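Local coordinates for extracellular solute-binding protein family 5 (Brucella melitensis, PDB 4ONY) that probably captures peptides or related solutes in the periplasm and delivers them to an ABC transporter for uptake, at residues Asp234-Gly237 / Lys238-Ser242. Sequence-based numbering, arbitrary orientation.
Sequences DYWG and KDLPS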
ATOM      1  N   ASP A 234     -26.309 -18.907  -6.445  1.00 18.25           N
ATOM      2  CA  ASP A 234     -27.395 -17.981  -6.159  1.00 18.86           C
ATOM      3  C   ASP A 234     -26.918 -16.658  -5.555  1.00 17.90           C
ATOM      4  O   ASP A 234     -27.723 -15.944  -4.943  1.00 17.80           O
ATOM      5  CB  ASP A 234     -28.381 -18.622  -5.170  1.00 19.72           C
ATOM      6  CG  ASP A 234     -29.787 -18.079  -5.301  1.00 20.82           C
ATOM      7  OD1 ASP A 234     -30.239 -17.663  -6.383  1.00 20.74           O
ATOM      8  OD2 ASP A 234     -30.489 -18.079  -4.280  1.00 22.92           O
ATOM      9  N   TYR A 235     -25.627 -16.350  -5.697  1.00 16.99           N
ATOM     10  CA  TYR A 235     -25.057 -15.086  -5.213  1.00 16.31           C
ATOM     11  C   TYR A 235     -25.988 -13.908  -5.592  1.00 16.49           C
ATOM     12  O   TYR A 235     -26.289 -13.715  -6.741  1.00 16.39           O
ATOM     13  CB  TYR A 235     -23.667 -14.891  -5.792  1.00 15.83           C
ATOM     14  CG  TYR A 235     -23.092 -13.506  -5.567  1.00 15.07           C
ATOM     15  CD1 TYR A 235     -23.054 -12.948  -4.311  1.00 15.01           C
ATOM     16  CD2 TYR A 235     -22.621 -12.757  -6.622  1.00 14.85           C
ATOM     17  CE1 TYR A 235     -22.571 -11.668  -4.102  1.00 14.53           C
ATOM     18  CE2 TYR A 235     -22.088 -11.486  -6.409  1.00 14.56           C
ATOM     19  CZ  TYR A 235     -22.082 -10.950  -5.153  1.00 14.09           C
ATOM     20  OH  TYR A 235     -21.583  -9.699  -4.965  1.00 13.77           O
ATOM     21  N   TRP A 236     -26.442 -13.166  -4.600  1.00 16.69           N
ATOM     22  CA  TRP A 236     -27.421 -12.120  -4.772  1.00 17.55           C
ATOM     23  C   TRP A 236     -26.957 -10.996  -5.718  1.00 17.46           C
ATOM     24  O   TRP A 236     -27.780 -10.380  -6.394  1.00 16.96           O
ATOM     25  CB  TRP A 236     -27.739 -11.482  -3.387  1.00 18.10           C
ATOM     26  CG  TRP A 236     -26.656 -10.532  -2.947  1.00 17.61           C
ATOM     27  CD1 TRP A 236     -25.552 -10.838  -2.200  1.00 17.44           C
ATOM     28  CD2 TRP A 236     -26.582  -9.127  -3.228  1.00 17.68           C
ATOM     29  NE1 TRP A 236     -24.775  -9.716  -2.027  1.00 17.20           N
ATOM     30  CE2 TRP A 236     -25.375  -8.650  -2.640  1.00 17.49           C
ATOM     31  CE3 TRP A 236     -27.404  -8.229  -3.927  1.00 17.91           C
ATOM     32  CZ2 TRP A 236     -24.974  -7.310  -2.727  1.00 17.58           C
ATOM     33  CZ3 TRP A 236     -27.023  -6.896  -4.021  1.00 17.77           C
ATOM     34  CH2 TRP A 236     -25.816  -6.440  -3.431  1.00 18.24           C
ATOM     35  N   GLY A 237     -25.635 -10.743  -5.767  1.00 16.99           N
ATOM     36  CA  GLY A 237     -25.097  -9.607  -6.488  1.00 16.89           C
ATOM     37  C   GLY A 237     -24.677  -9.868  -7.914  1.00 17.41           C
ATOM     38  O   GLY A 237     -24.066  -9.020  -8.556  1.00 16.69           O
ATOM     39  N   LYS A 238     -24.972 -11.052  -8.402  1.00 18.84           N
ATOM     40  CA  LYS A 238     -24.433 -11.505  -9.692  1.00 19.66           C
ATOM     41  C   LYS A 238     -24.759 -10.548 -10.842  1.00 19.51           C
ATOM     42  O   LYS A 238     -24.022 -10.496 -11.779  1.00 19.80           O
ATOM     43  CB  LYS A 238     -24.922 -12.927 -10.032  1.00 21.01           C
ATOM     44  CG  LYS A 238     -26.368 -12.942 -10.404  1.00 23.19           C
ATOM     45  CD  LYS A 238     -27.066 -14.285 -10.308  1.00 26.20           C
ATOM     46  CE  LYS A 238     -26.122 -15.472 -10.234  1.00 26.74           C
ATOM     47  NZ  LYS A 238     -27.015 -16.652 -10.401  1.00 28.64           N
ATOM     48  N   ASP A 239     -25.863  -9.820 -10.793  1.00 20.11           N
ATOM     49  CA  ASP A 239     -26.249  -8.965 -11.920  1.00 21.88           C
ATOM     50  C   ASP A 239     -25.974  -7.481 -11.702  1.00 20.71           C
ATOM     51  O   ASP A 239     -26.342  -6.667 -12.521  1.00 21.03           O
ATOM     52  CB  ASP A 239     -27.744  -9.122 -12.231  1.00 23.47           C
ATOM     53  CG  ASP A 239     -28.103 -10.524 -12.653  1.00 25.70           C
ATOM     54  OD1 ASP A 239     -27.365 -11.147 -13.422  1.00 29.44           O
ATOM     55  OD2 ASP A 239     -29.118 -11.015 -12.212  1.00 28.39           O
ATOM     56  N   LEU A 240     -25.323  -7.121 -10.622  1.00 19.48           N
ATOM     57  CA  LEU A 240     -24.977  -5.731 -10.457  1.00 18.68           C
ATOM     58  C   LEU A 240     -23.917  -5.285 -11.491  1.00 17.94           C
ATOM     59  O   LEU A 240     -22.932  -5.997 -11.739  1.00 16.79           O
ATOM     60  CB  LEU A 240     -24.417  -5.462  -9.084  1.00 18.67           C
ATOM     61  CG  LEU A 240     -25.263  -5.856  -7.885  1.00 19.73           C
ATOM     62  CD1 LEU A 240     -24.411  -5.561  -6.664  1.00 20.42           C
ATOM     63  CD2 LEU A 240     -26.580  -5.148  -7.811  1.00 20.60           C
ATOM     64  N   PRO A 241     -24.097  -4.067 -12.033  1.00 17.36           N
ATOM     65  CA  PRO A 241     -23.052  -3.534 -12.867  1.00 17.01           C
ATOM     66  C   PRO A 241     -21.699  -3.496 -12.158  1.00 15.96           C
ATOM     67  O   PRO A 241     -20.688  -3.785 -12.795  1.00 15.59           O
ATOM     68  CB  PRO A 241     -23.576  -2.156 -13.223  1.00 17.54           C
ATOM     69  CG  PRO A 241     -25.077  -2.361 -13.299  1.00 17.85           C
ATOM     70  CD  PRO A 241     -25.344  -3.273 -12.131  1.00 17.87           C
ATOM     71  N   SER A 242     -21.687  -3.270 -10.853  1.00 15.02           N
ATOM     72  CA  SER A 242     -20.444  -3.301 -10.081  1.00 14.41           C
ATOM     73  C   SER A 242     -19.854  -4.717  -9.862  1.00 14.41           C
ATOM     74  O   SER A 242     -18.779  -4.849  -9.309  1.00 13.90           O
ATOM     75  CB  SER A 242     -20.618  -2.618  -8.723  1.00 14.15           C
ATOM     76  OG  SER A 242     -21.560  -3.293  -7.912  1.00 14.10           O
TER
HETATM   77  O   HOH W   1     -29.576 -15.797  -8.339  1.00 33.50           O
HETATM   78  O   HOH W   2     -27.883  -9.250  -8.771  1.00 20.26           O
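W236 and L240 meet at an oblique crossing on one side of a double turn: L240 CD1 lies 3.6 Å from W236 CH2, at the far end of the six-membered ring. W236 starts away from the 238-242 segment, but a chi1 of 78° and a chi2 of -91° swing the indole round so that its six-membered ring reaches L240. One face of the Y235 ring is covered by the turn backbone, with G237 N 3.4 Å above its centre, and Y235 CD2 comes within 3.4 Å of K238 N. Two successive type I turns, Y235 to K238 and G237 to L240, bring these groups together. The first closes with a weak hydrogen bond from K238 N to Y235 O; in the second, L240 N donates a hydrogen bond to G237 O at 3.1 Å with a nearly straight N-H...O angle (166°), from above the carbonyl plane. One water bridges W236 O and D239 N. K238 runs its aliphatic chain past Y235 O, bends at chi3, and NZ hydrogen-bonds to P233 O; a second water, weakly bound to K238 NZ, bridges to D234 OD1, the two charged atoms themselves being 5.2 Å apart. Q85 accepts the W236 NE1 hydrogen bond and, with Q243, holds Y235 OH. In this family 5 solute-binding protein the consecutive turns coil the loop joining strands 226-231 and 251-257 and pack it, W236 on L102 and L240 on L101, against strand 97-108 of the neighbouring antiparallel sheet.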